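Local coordinates for putative uncharacterized protein (Wolbachia pipientis, PDB 3F4S), which is a DsbA-type oxidoreductase with a thioredoxin fold that probably introduces disulfide bonds into other proteins through a redox-active cysteine pair, at residues A[46-50]-A[81-87]; A[110-114]-A[128-132]; A[66-70]-A[203-207]; A[89-93]-A[153-157]. The protein carries 1 engineered substitution. All blocks are in the same frame, centred on the assembly; numbering follows the deposited sequence. Where two conformers were deposited one is given.

Contact 1: A[46-50]-A[81-87]; sequences YASLT and HFPLDYR
T50 lies across the end of R87, its CB 3.5 Å from R87 NH2, while its hydroxyl is given to D85. The T50 OG1 to D85 OD2 hydrogen bond is 2.7 Å and arrives on the syn side of the carboxylate, 15° out of its plane. D85 suits the place because its other oxygen, OD1, caps the helix that starts at Y86 by accepting from G88 N. A chi1 of 158° places S48 OG opposite its own N, where it accepts from T50 N and closes an ST turn. This turn ends strand 41-47 and leads into the C51–C54 disulfide, the CxxC site of the thioredoxin fold. Parallel strands 41-47 and 75-81, joined by a beta-alpha-beta crossover, end their pairing at A47 and H81, where F82 N to A47 O is a weak 3.1 Å bond. The same carbonyl takes a water, which sits 2.8 Å from H81 ND1 in the plane of the imidazole, while H81 NE2 is bonded to S95. L49 CD1 packs 3.9 Å from H81 CE1. S48 CB lies 3.3 Å from F82 O, a buried carbonyl with no polar partner, and Y46 CD1 meets the F82 ring at its edge, 4.1 Å from F82 CD1.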
loop_
_atom_site.group_PDB
_atom_site.type_symbol
_atom_site.label_atom_id
_atom_site.label_comp_id
_atom_site.label_asym_id
_atom_site.label_seq_id
_atom_site.Cartn_x
_atom_site.Cartn_y
_atom_site.Cartn_z
ATOM N N TYR A 46 4.012 1.449 2.981
ATOM C CA TYR A 46 4.128 0.081 3.474
ATOM C C TYR A 46 3.181 -0.098 4.653
ATOM O O TYR A 46 3.214 0.682 5.608
ATOM C CB TYR A 46 5.550 -0.213 3.949
ATOM C CG TYR A 46 6.574 -0.392 2.854
ATOM C CD1 TYR A 46 6.843 -1.652 2.324
ATOM C CD2 TYR A 46 7.282 0.697 2.359
ATOM C CE1 TYR A 46 7.799 -1.823 1.326
ATOM C CE2 TYR A 46 8.235 0.540 1.361
ATOM C CZ TYR A 46 8.487 -0.720 0.849
ATOM O OH TYR A 46 9.436 -0.873 -0.128
ATOM N N ALA A 47 2.347 -1.130 4.607
ATOM C CA ALA A 47 1.438 -1.389 5.718
ATOM C C ALA A 47 1.034 -2.852 5.774
ATOM O O ALA A 47 1.061 -3.548 4.765
ATOM C CB ALA A 47 0.196 -0.504 5.613
ATOM N N SER A 48 0.669 -3.303 6.969
ATOM C CA SER A 48 0.086 -4.616 7.174
ATOM C C SER A 48 -1.427 -4.484 7.095
ATOM O O SER A 48 -2.010 -3.562 7.685
ATOM C CB SER A 48 0.471 -5.140 8.559
ATOM O OG SER A 48 -0.444 -6.125 8.994
ATOM N N LEU A 49 -2.070 -5.403 6.384
ATOM C CA LEU A 49 -3.516 -5.351 6.226
ATOM C C LEU A 49 -4.284 -5.607 7.529
ATOM O O LEU A 49 -5.478 -5.314 7.609
ATOM C CB LEU A 49 -3.982 -6.327 5.140
ATOM C CG LEU A 49 -3.551 -5.973 3.711
ATOM C CD1 LEU A 49 -3.825 -7.118 2.730
ATOM C CD2 LEU A 49 -4.247 -4.698 3.247
ATOM N N THR A 50 -3.604 -6.156 8.534
ATOM C CA THR A 50 -4.232 -6.514 9.805
ATOM C C THR A 50 -3.870 -5.528 10.915
ATOM O O THR A 50 -4.216 -5.721 12.083
ATOM C CB THR A 50 -3.801 -7.918 10.250
ATOM O OG1 THR A 50 -2.370 -7.960 10.345
ATOM C CG2 THR A 50 -4.279 -8.977 9.253
ATOM N N HIS A 81 3.049 -4.339 0.341
ATOM C CA HIS A 81 2.642 -5.174 1.467
ATOM C C HIS A 81 3.752 -5.285 2.514
ATOM O O HIS A 81 4.949 -5.290 2.188
ATOM C CB HIS A 81 2.253 -6.574 0.983
ATOM C CG HIS A 81 0.961 -6.615 0.221
ATOM N ND1 HIS A 81 -0.248 -6.282 0.793
ATOM C CD2 HIS A 81 0.691 -6.957 -1.062
ATOM C CE1 HIS A 81 -1.210 -6.416 -0.104
ATOM N NE2 HIS A 81 -0.668 -6.825 -1.238
ATOM N N PHE A 82 3.347 -5.367 3.775
ATOM C CA PHE A 82 4.277 -5.607 4.868
ATOM C C PHE A 82 3.564 -6.497 5.875
ATOM O O PHE A 82 3.177 -6.037 6.951
ATOM C CB PHE A 82 4.672 -4.284 5.524
ATOM C CG PHE A 82 5.960 -4.349 6.300
ATOM C CD1 PHE A 82 7.163 -4.018 5.695
ATOM C CD2 PHE A 82 5.970 -4.741 7.630
ATOM C CE1 PHE A 82 8.358 -4.067 6.402
ATOM C CE2 PHE A 82 7.161 -4.794 8.348
ATOM C CZ PHE A 82 8.358 -4.458 7.731
ATOM N N PRO A 83 3.369 -7.780 5.530
ATOM C CA PRO A 83 2.551 -8.598 6.431
ATOM C C PRO A 83 3.316 -9.036 7.668
ATOM O O PRO A 83 4.540 -9.188 7.630
ATOM C CB PRO A 83 2.157 -9.797 5.560
ATOM C CG PRO A 83 2.340 -9.309 4.146
ATOM C CD PRO A 83 3.539 -8.420 4.216
ATOM N N LEU A 84 2.576 -9.200 8.760
ATOM C CA LEU A 84 3.173 -9.488 10.061
ATOM C C LEU A 84 2.613 -10.747 10.706
ATOM O O LEU A 84 3.034 -11.130 11.804
ATOM C CB LEU A 84 2.977 -8.300 11.005
ATOM C CG LEU A 84 3.705 -7.029 10.570
ATOM C CD1 LEU A 84 3.321 -5.884 11.474
ATOM C CD2 LEU A 84 5.218 -7.240 10.577
ATOM N N ASP A 85 1.663 -11.386 10.034
ATOM C CA ASP A 85 1.017 -12.560 10.605
ATOM C C ASP A 85 0.417 -13.422 9.501
ATOM O O ASP A 85 0.488 -13.074 8.310
ATOM C CB ASP A 85 -0.058 -12.128 11.602
ATOM C CG ASP A 85 -1.015 -11.122 11.004
ATOM O OD1 ASP A 85 -1.492 -11.363 9.897
ATOM O OD2 ASP A 85 -1.290 -10.085 11.626
ATOM N N TYR A 86 -0.182 -14.542 9.895
ATOM C CA TYR A 86 -0.701 -15.501 8.929
ATOM C C TYR A 86 -1.818 -14.901 8.067
ATOM O O TYR A 86 -1.765 -14.977 6.828
ATOM C CB TYR A 86 -1.170 -16.770 9.641
ATOM C CG TYR A 86 -1.750 -17.815 8.728
ATOM C CD1 TYR A 86 -0.936 -18.775 8.114
ATOM C CD2 TYR A 86 -3.115 -17.860 8.483
ATOM C CE1 TYR A 86 -1.481 -19.759 7.281
ATOM C CE2 TYR A 86 -3.672 -18.829 7.651
ATOM C CZ TYR A 86 -2.855 -19.770 7.051
ATOM O OH TYR A 86 -3.428 -20.721 6.239
ATOM N N ARG A 87 -2.816 -14.310 8.723
ATOM C CA ARG A 87 -3.958 -13.695 8.041
ATOM C C ARG A 87 -3.498 -12.655 7.039
ATOM O O ARG A 87 -3.974 -12.612 5.895
ATOM C CB ARG A 87 -4.882 -12.991 9.046
ATOM C CG ARG A 87 -5.127 -13.745 10.319
ATOM C CD ARG A 87 -6.095 -13.023 11.247
ATOM N NE ARG A 87 -5.663 -11.693 11.677
ATOM C CZ ARG A 87 -4.626 -11.449 12.473
ATOM N NH1 ARG A 87 -3.861 -12.443 12.906
ATOM N NH2 ARG A 87 -4.336 -10.203 12.819
HETATM O O HOH W 1 0.187 -5.905 3.545
HETATM O O HOH W 2 -0.165 -8.901 8.540
HETATM O O HOH W 3 -6.051 -7.709 12.839
#

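Contact 2: A[110-114]-A[128-132]; sequences AVFNS and LLQRI
The helical domain that DsbA proteins insert into the thioredoxin fold supplies both sides of this contact: the C-terminal end of helix 101-113 meets helix 127-135. I132 is the wedge between them. Its CG1 branch is anti to the carbonyl carbon (chi1 -68°) and extends to put CD1 3.8 Å from V111 CG2, the two side chains crossing at about a right angle. The same methyl lies 4.2 Å from A110 CB, where a small residue lets the isoleucine come close to the helix backbone. V111 CG2 also touches L129 CD2 at 4.3 Å, so a branched valine faces two larger aliphatic chains.

At the other end, S114, the first residue to leave helical geometry, sits against L128 and R131. L128 CD1 is 3.6 Å from S114 CB, and L128 CD2 approaches S114 O at 3.5 Å. L128 CD1 also lies over the centre of one face of the R131 guanidinium, which steadies the flat group beside the serine. R131 NH1 donates to S114 OG over 2.9 Å in the conformer described, tilted 29° from the guanidinium plane; S114 has a second conformer, so this bond may not be constant. A water accepts from R131 NH2 and gives a weak, long bond to that hydroxyl, so the polar edge remains partly hydrated.

Deeper in the fold, L129 continues the apolar layer onto A91 and L94 of helix 86-94 and onto F143 and I147 of helix 140-147, while W118 of the connecting loop covers L128 and L129.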
loop_
_atom_site.group_PDB
_atom_site.type_symbol
_atom_site.label_atom_id
_atom_site.label_comp_id
_atom_site.label_asym_id
_atom_site.label_seq_id
_atom_site.Cartn_x
_atom_site.Cartn_y
_atom_site.Cartn_z
ATOM N N ALA A 110 -11.043 -3.321 1.196
ATOM C CA ALA A 110 -12.027 -4.192 1.835
ATOM C C ALA A 110 -11.413 -4.925 3.026
ATOM O O ALA A 110 -12.049 -5.060 4.072
ATOM C CB ALA A 110 -12.586 -5.196 0.838
ATOM N N VAL A 111 -10.187 -5.416 2.870
ATOM C CA VAL A 111 -9.533 -6.100 3.988
ATOM C C VAL A 111 -9.344 -5.134 5.170
ATOM O O VAL A 111 -9.706 -5.452 6.313
ATOM C CB VAL A 111 -8.194 -6.775 3.572
ATOM C CG1 VAL A 111 -7.545 -7.470 4.776
ATOM C CG2 VAL A 111 -8.435 -7.783 2.419
ATOM N N PHE A 112 -8.782 -3.958 4.902
ATOM C CA PHE A 112 -8.655 -2.933 5.948
ATOM C C PHE A 112 -10.010 -2.654 6.622
ATOM O O PHE A 112 -10.111 -2.626 7.856
ATOM C CB PHE A 112 -8.139 -1.615 5.372
ATOM C CG PHE A 112 -6.653 -1.552 5.151
ATOM C CD1 PHE A 112 -5.752 -1.833 6.173
ATOM C CD2 PHE A 112 -6.161 -1.127 3.928
ATOM C CE1 PHE A 112 -4.371 -1.721 5.956
ATOM C CE2 PHE A 112 -4.793 -1.012 3.699
ATOM C CZ PHE A 112 -3.896 -1.312 4.712
ATOM N N ASN A 113 -11.041 -2.454 5.802
ATOM C CA ASN A 113 -12.373 -2.108 6.289
ATOM C C ASN A 113 -12.981 -3.172 7.185
ATOM O O ASN A 113 -13.816 -2.875 8.035
ATOM C CB ASN A 113 -13.325 -1.862 5.114
ATOM C CG ASN A 113 -13.187 -0.478 4.535
ATOM O OD1 ASN A 113 -12.608 0.409 5.158
ATOM N ND2 ASN A 113 -13.723 -0.283 3.337
ATOM N N SER A 114 -12.569 -4.417 6.988
ATOM C CA SER A 114 -13.219 -5.532 7.666
ATOM C C SER A 114 -12.407 -6.067 8.847
ATOM O O SER A 114 -12.666 -7.163 9.343
ATOM C CB SER A 114 -13.512 -6.648 6.665
ATOM O OG SER A 114 -14.347 -6.172 5.622
ATOM N N LEU A 128 -12.903 -14.567 6.623
ATOM C CA LEU A 128 -13.041 -13.191 6.149
ATOM C C LEU A 128 -12.637 -13.080 4.680
ATOM O O LEU A 128 -13.315 -12.417 3.889
ATOM C CB LEU A 128 -12.218 -12.212 6.998
ATOM C CG LEU A 128 -12.188 -10.777 6.452
ATOM C CD1 LEU A 128 -13.607 -10.228 6.208
ATOM C CD2 LEU A 128 -11.433 -9.848 7.407
ATOM N N LEU A 129 -11.528 -13.718 4.313
ATOM C CA LEU A 129 -11.090 -13.688 2.918
ATOM C C LEU A 129 -12.072 -14.432 1.998
ATOM O O LEU A 129 -12.272 -14.027 0.861
ATOM C CB LEU A 129 -9.661 -14.234 2.762
ATOM C CG LEU A 129 -8.559 -13.489 3.532
ATOM C CD1 LEU A 129 -7.177 -14.047 3.197
ATOM C CD2 LEU A 129 -8.607 -11.987 3.282
ATOM N N GLN A 130 -12.669 -15.520 2.480
ATOM C CA GLN A 130 -13.702 -16.214 1.705
ATOM C C GLN A 130 -14.872 -15.273 1.436
ATOM O O GLN A 130 -15.432 -15.266 0.341
ATOM C CB GLN A 130 -14.215 -17.461 2.430
ATOM C CG GLN A 130 -13.161 -18.519 2.718
ATOM C CD GLN A 130 -13.727 -19.729 3.450
ATOM O OE1 GLN A 130 -14.939 -19.846 3.652
ATOM N NE2 GLN A 130 -12.850 -20.643 3.838
ATOM N N ARG A 131 -15.234 -14.481 2.441
ATOM C CA ARG A 131 -16.339 -13.543 2.299
ATOM C C ARG A 131 -16.005 -12.456 1.282
ATOM O O ARG A 131 -16.803 -12.139 0.392
ATOM C CB ARG A 131 -16.707 -12.930 3.653
ATOM C CG ARG A 131 -17.833 -11.896 3.571
ATOM C CD ARG A 131 -17.307 -10.505 3.849
ATOM N NE ARG A 131 -17.168 -10.279 5.287
ATOM C CZ ARG A 131 -16.782 -9.136 5.840
ATOM N NH1 ARG A 131 -16.459 -8.089 5.087
ATOM N NH2 ARG A 131 -16.714 -9.043 7.156
ATOM N N ILE A 132 -14.815 -11.894 1.402
ATOM C CA ILE A 132 -14.398 -10.847 0.479
ATOM C C ILE A 132 -14.294 -11.382 -0.952
ATOM O O ILE A 132 -14.693 -10.710 -1.909
ATOM C CB ILE A 132 -13.085 -10.193 0.933
ATOM C CG1 ILE A 132 -13.333 -9.399 2.226
ATOM C CG2 ILE A 132 -12.517 -9.313 -0.179
ATOM C CD1 ILE A 132 -12.078 -8.802 2.865
HETATM O O HOH W 4 -16.971 -6.185 7.714
#

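Contact 3: A[66-70]-A[203-207]; sequences KEKYI and TNVID
Y69 carries nearly all of the close packing here, its ring held between an isoleucine and its own neighbour in sequence. Its CG stands anti to the carbonyl carbon, which swings the ring toward helix 199-216. I206 CG2 stands over one face, 3.6 Å from the ring centroid and 20° off the normal, a clear CH-pi contact, and I206 CD1 adds a second touch 3.9 Å from Y69 CD2. K68 CG covers the opposite face near the rim, so the ring is clamped on both sides. Its phenol end is fixed too: Y69 OH donates to D207 OD1 over 2.7 Å. The oxygen lies in the plane of the ring, but the hydroxyl meets the carboxylate from well above its plane, 54° out. T203 crowds the same hydroxyl, with CB 3.4 Å from Y69 OH, while its own OG1 turns to K200 O one helical turn back.

Helix 62-70 and the C-terminal helix 199-216 run nearly parallel in these segments, 14° apart, on the central sheet of the thioredoxin fold, where Y69 and I206 both reach down to M75 of strand 75-81. The axes are 11.7 Å apart, a wide spacing that a long aromatic side chain can span.

The outer side is looser. K68, exposed at the surface, lays its aliphatic CD and CE alongside T203 CG2, each 4.0 Å away. A water that donates to D207 OD2 accepts a weak bond from K68 NZ. With K68 NZ 5.3 Å from D207 OD2, the lysine charge may slightly stabilise the ionised carboxylate.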
loop_
_atom_site.group_PDB
_atom_site.type_symbol
_atom_site.label_atom_id
_atom_site.label_comp_id
_atom_site.label_asym_id
_atom_site.label_seq_id
_atom_site.Cartn_x
_atom_site.Cartn_y
_atom_site.Cartn_z
ATOM N N LYS A 66 -7.091 10.228 -1.509
ATOM C CA LYS A 66 -7.325 9.717 -2.854
ATOM C C LYS A 66 -8.150 10.697 -3.689
ATOM O O LYS A 66 -7.825 10.963 -4.847
ATOM C CB LYS A 66 -8.008 8.349 -2.802
ATOM C CG LYS A 66 -8.251 7.737 -4.174
ATOM C CD LYS A 66 -8.909 6.372 -4.066
ATOM C CE LYS A 66 -9.055 5.711 -5.433
ATOM N NZ LYS A 66 -10.106 6.354 -6.279
ATOM N N GLU A 67 -9.213 11.234 -3.097
ATOM C CA GLU A 67 -10.066 12.188 -3.806
ATOM C C GLU A 67 -9.313 13.471 -4.146
ATOM O O GLU A 67 -9.445 14.006 -5.245
ATOM C CB GLU A 67 -11.321 12.525 -2.992
ATOM C CG GLU A 67 -12.232 13.544 -3.675
ATOM C CD GLU A 67 -13.347 14.050 -2.776
ATOM O OE1 GLU A 67 -13.390 13.655 -1.595
ATOM O OE2 GLU A 67 -14.182 14.851 -3.252
ATOM N N LYS A 68 -8.522 13.960 -3.200
ATOM C CA LYS A 68 -7.826 15.231 -3.363
ATOM C C LYS A 68 -6.600 15.160 -4.281
ATOM O O LYS A 68 -6.328 16.100 -5.034
ATOM C CB LYS A 68 -7.422 15.765 -1.985
ATOM C CG LYS A 68 -7.036 17.231 -1.942
ATOM C CD LYS A 68 -6.769 17.659 -0.504
ATOM C CE LYS A 68 -6.339 19.113 -0.406
ATOM N NZ LYS A 68 -7.462 20.049 -0.676
ATOM N N TYR A 69 -5.868 14.050 -4.230
ATOM C CA TYR A 69 -4.546 13.999 -4.856
ATOM C C TYR A 69 -4.342 12.922 -5.921
ATOM O O TYR A 69 -3.551 13.107 -6.841
ATOM C CB TYR A 69 -3.456 13.851 -3.785
ATOM C CG TYR A 69 -3.399 15.012 -2.830
ATOM C CD1 TYR A 69 -2.978 16.267 -3.254
ATOM C CD2 TYR A 69 -3.768 14.858 -1.502
ATOM C CE1 TYR A 69 -2.919 17.332 -2.377
ATOM C CE2 TYR A 69 -3.719 15.914 -0.623
ATOM C CZ TYR A 69 -3.297 17.147 -1.064
ATOM O OH TYR A 69 -3.252 18.193 -0.178
ATOM N N ILE A 70 -5.028 11.795 -5.788
ATOM C CA ILE A 70 -4.812 10.680 -6.707
ATOM C C ILE A 70 -5.773 10.737 -7.898
ATOM O O ILE A 70 -5.363 10.629 -9.061
ATOM C CB ILE A 70 -4.930 9.322 -5.972
ATOM C CG1 ILE A 70 -3.963 9.277 -4.783
ATOM C CG2 ILE A 70 -4.676 8.173 -6.938
ATOM C CD1 ILE A 70 -4.114 8.050 -3.887
ATOM N N THR A 203 -2.065 16.793 3.895
ATOM C CA THR A 203 -2.334 17.882 2.957
ATOM C C THR A 203 -1.216 18.923 3.018
ATOM O O THR A 203 -0.812 19.459 1.993
ATOM C CB THR A 203 -3.713 18.557 3.167
ATOM O OG1 THR A 203 -3.784 19.120 4.478
ATOM C CG2 THR A 203 -4.839 17.555 2.985
ATOM N N ASN A 204 -0.716 19.187 4.220
ATOM C CA ASN A 204 0.389 20.122 4.405
ATOM C C ASN A 204 1.649 19.656 3.680
ATOM O O ASN A 204 2.273 20.418 2.941
ATOM C CB ASN A 204 0.679 20.306 5.896
ATOM C CG ASN A 204 1.833 21.254 6.155
ATOM O OD1 ASN A 204 2.829 20.878 6.772
ATOM N ND2 ASN A 204 1.705 22.487 5.684
ATOM N N VAL A 205 2.014 18.398 3.902
ATOM C CA VAL A 205 3.196 17.805 3.281
ATOM C C VAL A 205 3.056 17.776 1.760
ATOM O O VAL A 205 3.955 18.206 1.032
ATOM C CB VAL A 205 3.442 16.363 3.803
ATOM C CG1 VAL A 205 4.443 15.630 2.919
ATOM C CG2 VAL A 205 3.912 16.381 5.252
ATOM N N ILE A 206 1.921 17.283 1.283
ATOM C CA ILE A 206 1.724 17.092 -0.154
ATOM C C ILE A 206 1.576 18.415 -0.908
ATOM O O ILE A 206 2.164 18.595 -1.975
ATOM C CB ILE A 206 0.535 16.154 -0.438
ATOM C CG1 ILE A 206 0.855 14.743 0.063
ATOM C CG2 ILE A 206 0.227 16.119 -1.920
ATOM C CD1 ILE A 206 -0.351 13.821 0.138
ATOM N N ASP A 207 0.806 19.346 -0.353
ATOM C CA ASP A 207 0.660 20.664 -0.972
ATOM C C ASP A 207 2.006 21.354 -1.165
ATOM O O ASP A 207 2.282 21.903 -2.231
ATOM C CB ASP A 207 -0.261 21.558 -0.144
ATOM C CG ASP A 207 -1.722 21.220 -0.332
ATOM O OD1 ASP A 207 -2.033 20.359 -1.182
ATOM O OD2 ASP A 207 -2.558 21.826 0.371
HETATM O O HOH W 5 -5.180 22.059 0.427
#

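Contact 4: A[89-93]-A[153-157]; sequences LKAAM and MDKIV
I156 presses its CD1 onto the backbone of helix 86-94, in a contact between two helices that cross at 114° with their axes 9.9 Å apart. The first kind of interaction is this methyl-on-backbone packing. I156 CD1 lies 3.5 Å from M93 N and 3.8 Å from A92 CB; alanine suits the spot because a bare methyl lets the isoleucine reach the helix surface, and M93 CG touches the same methyl, at 3.8 Å from I156 CD1. The extended CG1 branch (chi2 160°) brings the methyl there.

Aliphatic branches make the second group. L89, with CG anti to its backbone N (chi1 178°), spreads its two methyls: CD1 meets I156 CG2 at 3.8 Å and CD2 reaches M153 CG at 4.2 Å, while both lie near V157 CG1. Beta-branched V157 and I156 give it a firm, fixed surface.

The third is thioether packing. M93 and M153 lie side by side, pointing the same way, with M93 SD 3.7 Å from M153 CB; the bend at chi3 of M93 also brings its CE against that carbon. Unbranched, flexible methionines can follow a surface that stiffer side chains would not.

Beyond the segments, P83 covers I156, and K90 ties helix 86-94 to I147 O. The contacts between helices 86-94 and 150-167 here are all apolar, so the fit probably depends on shape and burial rather than on directional bonds.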
loop_
_atom_site.group_PDB
_atom_site.type_symbol
_atom_site.label_atom_id
_atom_site.label_comp_id
_atom_site.label_asym_id
_atom_site.label_seq_id
_atom_site.Cartn_x
_atom_site.Cartn_y
_atom_site.Cartn_z
ATOM N N LEU A 89 -0.508 -12.162 5.685
ATOM C CA LEU A 89 0.290 -12.675 4.588
ATOM C C LEU A 89 -0.616 -13.360 3.563
ATOM O O LEU A 89 -0.460 -13.166 2.356
ATOM C CB LEU A 89 1.378 -13.621 5.101
ATOM C CG LEU A 89 2.273 -14.270 4.045
ATOM C CD1 LEU A 89 2.823 -13.250 3.059
ATOM C CD2 LEU A 89 3.395 -15.009 4.738
ATOM N N LYS A 90 -1.573 -14.148 4.041
ATOM C CA LYS A 90 -2.536 -14.783 3.140
ATOM C C LYS A 90 -3.373 -13.731 2.402
ATOM O O LYS A 90 -3.664 -13.880 1.211
ATOM C CB LYS A 90 -3.435 -15.767 3.903
ATOM C CG LYS A 90 -2.719 -17.041 4.337
ATOM C CD LYS A 90 -2.511 -17.979 3.163
ATOM C CE LYS A 90 -1.540 -19.094 3.514
ATOM N NZ LYS A 90 -1.518 -20.189 2.493
ATOM N N ALA A 91 -3.753 -12.666 3.109
ATOM C CA ALA A 91 -4.510 -11.581 2.483
ATOM C C ALA A 91 -3.661 -10.923 1.387
ATOM O O ALA A 91 -4.151 -10.663 0.278
ATOM C CB ALA A 91 -4.939 -10.550 3.522
ATOM N N ALA A 92 -2.389 -10.667 1.692
ATOM C CA ALA A 92 -1.492 -10.067 0.710
ATOM C C ALA A 92 -1.357 -10.962 -0.524
ATOM O O ALA A 92 -1.340 -10.478 -1.656
ATOM C CB ALA A 92 -0.120 -9.794 1.331
ATOM N N MET A 93 -1.251 -12.268 -0.307
ATOM C CA MET A 93 -1.203 -13.211 -1.425
ATOM C C MET A 93 -2.485 -13.136 -2.252
ATOM O O MET A 93 -2.441 -13.113 -3.485
ATOM C CB MET A 93 -0.976 -14.635 -0.902
ATOM C CG MET A 93 0.425 -14.841 -0.291
ATOM S SD MET A 93 0.587 -16.388 0.612
ATOM C CE MET A 93 0.292 -17.588 -0.692
ATOM N N MET A 153 3.914 -15.718 -2.435
ATOM C CA MET A 153 4.339 -15.617 -1.046
ATOM C C MET A 153 5.806 -15.192 -0.954
ATOM O O MET A 153 6.157 -14.284 -0.191
ATOM C CB MET A 153 4.124 -16.938 -0.298
ATOM C CG MET A 153 4.554 -16.856 1.154
ATOM S SD MET A 153 4.462 -18.416 2.049
ATOM C CE MET A 153 5.487 -19.486 1.051
ATOM N N ASP A 154 6.657 -15.863 -1.728
ATOM C CA ASP A 154 8.089 -15.577 -1.752
ATOM C C ASP A 154 8.352 -14.126 -2.127
ATOM O O ASP A 154 9.181 -13.457 -1.513
ATOM C CB ASP A 154 8.799 -16.473 -2.769
ATOM C CG ASP A 154 8.929 -17.911 -2.305
ATOM O OD1 ASP A 154 8.679 -18.196 -1.113
ATOM O OD2 ASP A 154 9.279 -18.762 -3.150
ATOM N N LYS A 155 7.655 -13.642 -3.147
ATOM C CA LYS A 155 7.843 -12.270 -3.595
ATOM C C LYS A 155 7.454 -11.299 -2.484
ATOM O O LYS A 155 8.171 -10.341 -2.205
ATOM C CB LYS A 155 7.028 -11.997 -4.865
ATOM C CG LYS A 155 7.023 -10.547 -5.308
ATOM N N ILE A 156 6.325 -11.561 -1.834
ATOM C CA ILE A 156 5.868 -10.686 -0.760
ATOM C C ILE A 156 6.862 -10.632 0.401
ATOM O O ILE A 156 7.224 -9.547 0.868
ATOM C CB ILE A 156 4.483 -11.103 -0.240
ATOM C CG1 ILE A 156 3.422 -10.814 -1.311
ATOM C CG2 ILE A 156 4.149 -10.347 1.041
ATOM C CD1 ILE A 156 2.130 -11.595 -1.152
ATOM N N VAL A 157 7.305 -11.793 0.874
ATOM C CA VAL A 157 8.219 -11.801 2.019
ATOM C C VAL A 157 9.600 -11.251 1.666
ATOM O O VAL A 157 10.271 -10.667 2.511
ATOM C CB VAL A 157 8.333 -13.182 2.728
ATOM C CG1 VAL A 157 6.970 -13.613 3.273
ATOM C CG2 VAL A 157 8.927 -14.239 1.799
#

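How the contacts relate
Contacts 1, 2 and 4 form one connected group, whereas contact 3 stands apart, its centre 25 to 29 Å from theirs. Contacts 1 and 4 share helix 86-94, with centres 9 Å apart: P83 and H81 pack on its surface. Contact 2, 13 Å from contact 1, joins it through V111 and F112, which pack on L49, and L129 on A91 ties it to contact 4. Along the chain contact 1 closes before the others in its group open, contact 2 is nested inside contact 4, and both lie within the long loop closed by contact 3. The helical domain thus meets the strand ends beside the C51–C54 disulfide, while contact 3 joins the C-terminal helix to helix 62-70, across the chain's centre from contacts 1 and 4.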